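Long-range contact in N-acetyltransferase domain-containing protein (Xanthomonas campestris pv. campestris, PDB 2OZH), which is a putative acetyltransferase of the GNAT family, probably transferring acyl groups other than amino-acyl groups: residues T68-G73 with R104-A109. Residues are numbered along the deposited sequence; the frame is centred on the assembly and turned at random.
Sequences TFAYLG and RRFSLA. With EDO (1,2-ethanediol), chain E.
Phe69, Ala70 and Tyr71 pair in parallel with Arg105, Phe106 and Ser107, segments 69-73 and 105-109 running 24° apart in a beta-alpha-beta unit (strand 69-77, helix 86-96, strand 105-109) of the GNAT fold. The ladder opens where Thr68 O takes the N-H of Arg105 and, weakly, that of Arg104; Arg105 O then receives Ala70 N, Ala70 O receives Ser107 N at 2.8 Å, and Ser107 O receives Leu72 N. Toward helix 86-96, chi1 (-153°, CG anti to the backbone N) carries the Phe106 ring over Ala70, and chi2 of -36° sets its turn. Ala70 CB stands 3.6 Å from the ring centroid, close to its normal, in a CH-pi contact, while Leu72 CB touches Phe106 CE1 at 3.9 Å. The Leu72 and Leu108 side chains lie alongside each other, joined through their CD2 methyls and bordered by Tyr117.

The opposite face carries Phe69, Tyr71, Arg105 and Ser107 and meets the second subunit: the rings of Phe69 and Tyr71 stack on Tyr71 and Phe69 of that chain, and Arg105 NH1 forms a salt bridge with its Glu133. Strand 105-109 also pairs antiparallel with a strand of that subunit, continuing the sheet across the dimer. Beyond the last direct backbone bond, a water bridges the strands, donating to Leu72 O at 2.6 Å and accepting from Ala109 N at 3.0 Å.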
loop_
_atom_site.group_PDB
_atom_site.type_symbol
_atom_site.label_atom_id
_atom_site.label_comp_id
_atom_site.label_asym_id
_atom_site.label_seq_id
_atom_site.Cartn_x
_atom_site.Cartn_y
_atom_site.Cartn_z
ATOM N N THR A 68 9.287 2.776 2.271
ATOM C CA THR A 68 8.709 4.108 2.202
ATOM C C THR A 68 7.239 4.207 2.629
ATOM O O THR A 68 6.819 5.270 3.051
ATOM C CB THR A 68 8.828 4.743 0.807
ATOM O OG1 THR A 68 7.947 4.091 -0.128
ATOM C CG2 THR A 68 10.265 4.746 0.324
ATOM N N PHE A 69 6.473 3.125 2.486
ATOM C CA PHE A 69 5.026 3.166 2.601
ATOM C C PHE A 69 4.504 1.867 3.159
ATOM O O PHE A 69 5.000 0.793 2.816
ATOM C CB PHE A 69 4.388 3.358 1.217
ATOM C CG PHE A 69 2.883 3.277 1.243
ATOM C CD1 PHE A 69 2.098 4.382 1.528
ATOM C CD2 PHE A 69 2.239 2.064 0.975
ATOM C CE1 PHE A 69 0.718 4.257 1.573
ATOM C CE2 PHE A 69 0.876 1.964 1.018
ATOM C CZ PHE A 69 0.115 3.065 1.308
ATOM N N ALA A 70 3.492 1.963 4.021
ATOM C CA ALA A 70 2.727 0.786 4.444
ATOM C C ALA A 70 1.262 1.150 4.588
ATOM O O ALA A 70 0.926 2.287 4.904
ATOM C CB ALA A 70 3.237 0.226 5.760
ATOM N N TYR A 71 0.419 0.127 4.419
ATOM C CA TYR A 71 -1.021 0.226 4.590
ATOM C C TYR A 71 -1.459 -0.904 5.512
ATOM O O TYR A 71 -1.100 -2.050 5.276
ATOM C CB TYR A 71 -1.738 0.111 3.220
ATOM C CG TYR A 71 -3.237 -0.010 3.305
ATOM C CD1 TYR A 71 -4.038 1.072 3.612
ATOM C CD2 TYR A 71 -3.821 -1.213 3.103
ATOM C CE1 TYR A 71 -5.440 0.908 3.708
ATOM C CE2 TYR A 71 -5.202 -1.388 3.209
ATOM C CZ TYR A 71 -5.972 -0.326 3.496
ATOM O OH TYR A 71 -7.363 -0.544 3.614
ATOM N N LEU A 72 -2.225 -0.579 6.541
ATOM C CA LEU A 72 -2.756 -1.531 7.508
ATOM C C LEU A 72 -4.202 -1.809 7.199
ATOM O O LEU A 72 -4.990 -0.913 7.011
ATOM C CB LEU A 72 -2.650 -0.915 8.900
ATOM C CG LEU A 72 -3.184 -1.730 10.078
ATOM C CD1 LEU A 72 -2.314 -2.975 10.306
ATOM C CD2 LEU A 72 -3.296 -0.869 11.344
ATOM N N GLY A 73 -4.571 -3.081 7.265
ATOM C CA GLY A 73 -5.976 -3.473 7.178
ATOM C C GLY A 73 -6.223 -4.855 7.745
ATOM O O GLY A 73 -5.336 -5.510 8.276
ATOM N N ARG A 104 7.950 6.778 5.462
ATOM C CA ARG A 104 7.432 8.110 5.240
ATOM C C ARG A 104 5.949 8.181 5.561
ATOM O O ARG A 104 5.464 9.162 6.149
ATOM C CB ARG A 104 7.670 8.496 3.790
ATOM C CG ARG A 104 7.444 9.931 3.564
ATOM C CD ARG A 104 8.292 10.385 2.415
ATOM N NE ARG A 104 7.872 11.731 2.155
ATOM C CZ ARG A 104 6.729 12.010 1.537
ATOM N NH1 ARG A 104 5.952 11.030 1.075
ATOM N NH2 ARG A 104 6.383 13.255 1.359
ATOM N N ARG A 105 5.206 7.141 5.157
ATOM C CA ARG A 105 3.757 7.128 5.342
ATOM C C ARG A 105 3.265 5.743 5.700
ATOM O O ARG A 105 3.600 4.761 5.011
ATOM C CB ARG A 105 3.046 7.575 4.069
ATOM C CG ARG A 105 1.578 7.966 4.336
ATOM C CD ARG A 105 0.781 8.169 3.088
ATOM N NE ARG A 105 1.333 9.121 2.134
ATOM C CZ ARG A 105 0.832 10.311 1.806
ATOM N NH1 ARG A 105 -0.235 10.870 2.385
ATOM N NH2 ARG A 105 1.445 10.944 0.840
ATOM N N PHE A 106 2.448 5.687 6.741
ATOM C CA PHE A 106 1.736 4.464 7.145
ATOM C C PHE A 106 0.267 4.880 7.162
ATOM O O PHE A 106 -0.108 5.790 7.911
ATOM C CB PHE A 106 2.212 4.001 8.519
ATOM C CG PHE A 106 2.089 2.527 8.781
ATOM C CD1 PHE A 106 1.030 1.779 8.302
ATOM C CD2 PHE A 106 3.060 1.908 9.538
ATOM C CE1 PHE A 106 0.966 0.415 8.552
ATOM C CE2 PHE A 106 3.018 0.563 9.806
ATOM C CZ PHE A 106 1.949 -0.185 9.341
ATOM N N SER A 107 -0.537 4.248 6.323
ATOM C CA SER A 107 -1.937 4.634 6.121
ATOM C C SER A 107 -2.915 3.547 6.558
ATOM O O SER A 107 -2.573 2.373 6.584
ATOM C CB SER A 107 -2.173 4.892 4.636
ATOM O OG SER A 107 -1.341 5.949 4.154
ATOM N N LEU A 108 -4.129 3.972 6.878
ATOM C CA LEU A 108 -5.221 3.044 7.189
ATOM C C LEU A 108 -6.547 3.772 6.967
ATOM O O LEU A 108 -6.572 4.990 6.859
ATOM C CB LEU A 108 -5.113 2.532 8.615
ATOM C CG LEU A 108 -5.238 3.521 9.762
ATOM C CD1 LEU A 108 -6.714 3.881 10.028
ATOM C CD2 LEU A 108 -4.587 2.927 11.019
ATOM N N ALA A 109 -7.628 2.992 6.902
ATOM C CA ALA A 109 -8.997 3.533 6.924
ATOM C C ALA A 109 -9.781 2.849 8.026
ATOM O O ALA A 109 -9.693 1.626 8.128
ATOM C CB ALA A 109 -9.658 3.283 5.613
HETATM C C1 EDO E . -7.332 -1.743 10.404
HETATM O O1 EDO E . -7.977 -2.847 9.739
HETATM C C2 EDO E . -7.750 -0.427 9.817
HETATM O O2 EDO E . -9.112 -0.125 10.136
HETATM O O HOH W 1 -7.369 0.052 6.520
#